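Side-chain contact in acetate kinase (Entamoeba histolytica, PDB 4H0O), which probably interconverts acetate and acetyl phosphate as a magnesium-dependent, pyrophosphate-linked acetate kinase of the ASKHA superfamily: residues 75-80 with 137-142. Residues are numbered along the deposited sequence; the frame is centred on the assembly and turned at random.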
loop_
_atom_site.group_PDB
_atom_site.type_symbol
_atom_site.label_atom_id
_atom_site.label_comp_id
_atom_site.label_asym_id
_atom_site.label_seq_id
_atom_site.Cartn_x
_atom_site.Cartn_y
_atom_site.Cartn_z
ATOM N N GLN B 75 38.179 -14.587 -4.603
ATOM C CA GLN B 75 39.297 -15.445 -4.214
ATOM C C GLN B 75 38.809 -16.862 -3.930
ATOM O O GLN B 75 39.427 -17.841 -4.349
ATOM C CB GLN B 75 40.016 -14.885 -2.984
ATOM C CG GLN B 75 40.885 -13.663 -3.253
ATOM C CD GLN B 75 41.160 -12.858 -1.991
ATOM O OE1 GLN B 75 40.701 -13.211 -0.902
ATOM N NE2 GLN B 75 41.903 -11.766 -2.135
ATOM N N ALA B 76 37.697 -16.964 -3.209
ATOM C CA ALA B 76 37.096 -18.260 -2.928
ATOM C C ALA B 76 36.656 -18.929 -4.227
ATOM O O ALA B 76 36.861 -20.127 -4.415
ATOM C CB ALA B 76 35.920 -18.106 -1.986
ATOM N N ALA B 77 36.055 -18.146 -5.117
ATOM C CA ALA B 77 35.591 -18.650 -6.407
ATOM C C ALA B 77 36.719 -19.324 -7.179
ATOM O O ALA B 77 36.562 -20.446 -7.668
ATOM C CB ALA B 77 34.986 -17.530 -7.224
ATOM N N LYS B 78 37.850 -18.632 -7.283
ATOM C CA LYS B 78 39.031 -19.158 -7.963
ATOM C C LYS B 78 39.503 -20.482 -7.365
ATOM O O LYS B 78 39.741 -21.455 -8.087
ATOM C CB LYS B 78 40.169 -18.131 -7.920
ATOM C CG LYS B 78 41.526 -18.682 -8.336
ATOM C CD LYS B 78 42.360 -17.625 -9.052
ATOM C CE LYS B 78 43.641 -18.223 -9.624
ATOM N NZ LYS B 78 44.273 -17.330 -10.638
ATOM N N LEU B 79 39.631 -20.513 -6.043
ATOM C CA LEU B 79 40.107 -21.705 -5.346
ATOM C C LEU B 79 39.107 -22.861 -5.451
ATOM O O LEU B 79 39.498 -24.030 -5.467
ATOM C CB LEU B 79 40.432 -21.382 -3.881
ATOM C CG LEU B 79 41.872 -20.957 -3.562
ATOM C CD1 LEU B 79 42.380 -19.895 -4.525
ATOM C CD2 LEU B 79 41.989 -20.456 -2.129
ATOM N N ILE B 80 37.821 -22.528 -5.532
ATOM C CA ILE B 80 36.780 -23.531 -5.745
ATOM C C ILE B 80 36.929 -24.171 -7.127
ATOM O O ILE B 80 36.934 -25.397 -7.260
ATOM C CB ILE B 80 35.367 -22.920 -5.601
ATOM C CG1 ILE B 80 35.049 -22.645 -4.128
ATOM C CG2 ILE B 80 34.313 -23.848 -6.192
ATOM C CD1 ILE B 80 33.776 -21.845 -3.908
ATOM N N ILE B 137 31.554 -13.172 -10.952
ATOM C CA ILE B 137 31.335 -13.348 -12.388
ATOM C C ILE B 137 32.596 -13.040 -13.208
ATOM O O ILE B 137 32.972 -13.817 -14.084
ATOM C CB ILE B 137 30.148 -12.491 -12.897
ATOM C CG1 ILE B 137 28.825 -13.066 -12.390
ATOM C CG2 ILE B 137 30.132 -12.435 -14.414
ATOM C CD1 ILE B 137 27.599 -12.264 -12.798
ATOM N N GLU B 138 33.247 -11.916 -12.917
ATOM C CA GLU B 138 34.470 -11.534 -13.624
ATOM C C GLU B 138 35.600 -12.556 -13.473
ATOM O O GLU B 138 36.251 -12.916 -14.454
ATOM C CB GLU B 138 34.946 -10.143 -13.187
ATOM C CG GLU B 138 34.546 -9.023 -14.142
ATOM C CD GLU B 138 35.264 -7.713 -13.855
ATOM O OE1 GLU B 138 35.756 -7.535 -12.719
ATOM O OE2 GLU B 138 35.339 -6.863 -14.769
ATOM N N ILE B 139 35.831 -13.025 -12.251
ATOM C CA ILE B 139 36.881 -14.012 -12.020
ATOM C C ILE B 139 36.501 -15.372 -12.619
ATOM O O ILE B 139 37.369 -16.147 -13.028
ATOM C CB ILE B 139 37.231 -14.138 -10.510
ATOM C CG1 ILE B 139 38.746 -14.208 -10.316
ATOM C CG2 ILE B 139 36.548 -15.338 -9.868
ATOM C CD1 ILE B 139 39.466 -12.968 -10.785
ATOM N N SER B 140 35.201 -15.643 -12.696
ATOM C CA SER B 140 34.709 -16.924 -13.192
ATOM C C SER B 140 34.878 -17.014 -14.708
ATOM O O SER B 140 35.215 -18.070 -15.245
ATOM C CB SER B 140 33.241 -17.107 -12.803
ATOM O OG SER B 140 32.889 -18.474 -12.729
ATOM N N MET B 141 34.644 -15.896 -15.390
ATOM C CA MET B 141 34.844 -15.820 -16.831
ATOM C C MET B 141 36.315 -15.995 -17.189
ATOM O O MET B 141 36.641 -16.490 -18.265
ATOM C CB MET B 141 34.348 -14.480 -17.380
ATOM C CG MET B 141 32.848 -14.260 -17.258
ATOM S SD MET B 141 31.854 -15.419 -18.224
ATOM C CE MET B 141 32.126 -14.797 -19.882
ATOM N N LYS B 142 37.200 -15.589 -16.284
ATOM C CA LYS B 142 38.634 -15.630 -16.550
ATOM C C LYS B 142 39.231 -17.019 -16.335
ATOM O O LYS B 142 40.047 -17.482 -17.134
ATOM C CB LYS B 142 39.371 -14.608 -15.682
ATOM C CG LYS B 142 40.846 -14.479 -16.027
ATOM C CD LYS B 142 41.621 -13.732 -14.955
ATOM C CE LYS B 142 43.104 -13.678 -15.300
ATOM N NZ LYS B 142 43.920 -13.125 -14.184
#
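Ala77 and Ile139 make the one apolar side-chain contact between 75-80 and 137-142: the CG2 methyl of Ile139 lies 3.8 Å from the CB methyl of Ala77. The same CG2 also approaches the backbone N of Lys78, at a looser 4.4 Å. A chi1 of -137°, away from the staggered positions, brings this short branch of the isoleucine to the alanine. Separately, a chi2 of 62° turns CD1 to the side away from Ala77. Ala77 CA lies 7.1 Å from Ser140 CA, an approach consistent with the small side chain at Ala77.

Further out, the side chain of Lys78 passes at the border without touching the isoleucine, its CB 4.8 Å from CG1 of Ile139, and its NZ forms a salt bridge with Glu143, just beyond 137-142. Lys142 NZ stands 5.5 Å from Lys78 NZ, a like-charge proximity that the glutamate probably eases. Beneath, Ala77 and Ser140 both rest on Phe19 of strand 16-21, so helices 73-86 and 129-143 share a footing on the mixed sheet of this ribonuclease H-like domain. The chemistry thus implies a modest apolar join between the helices, with an ionic link at its border supplementing the methyl contact.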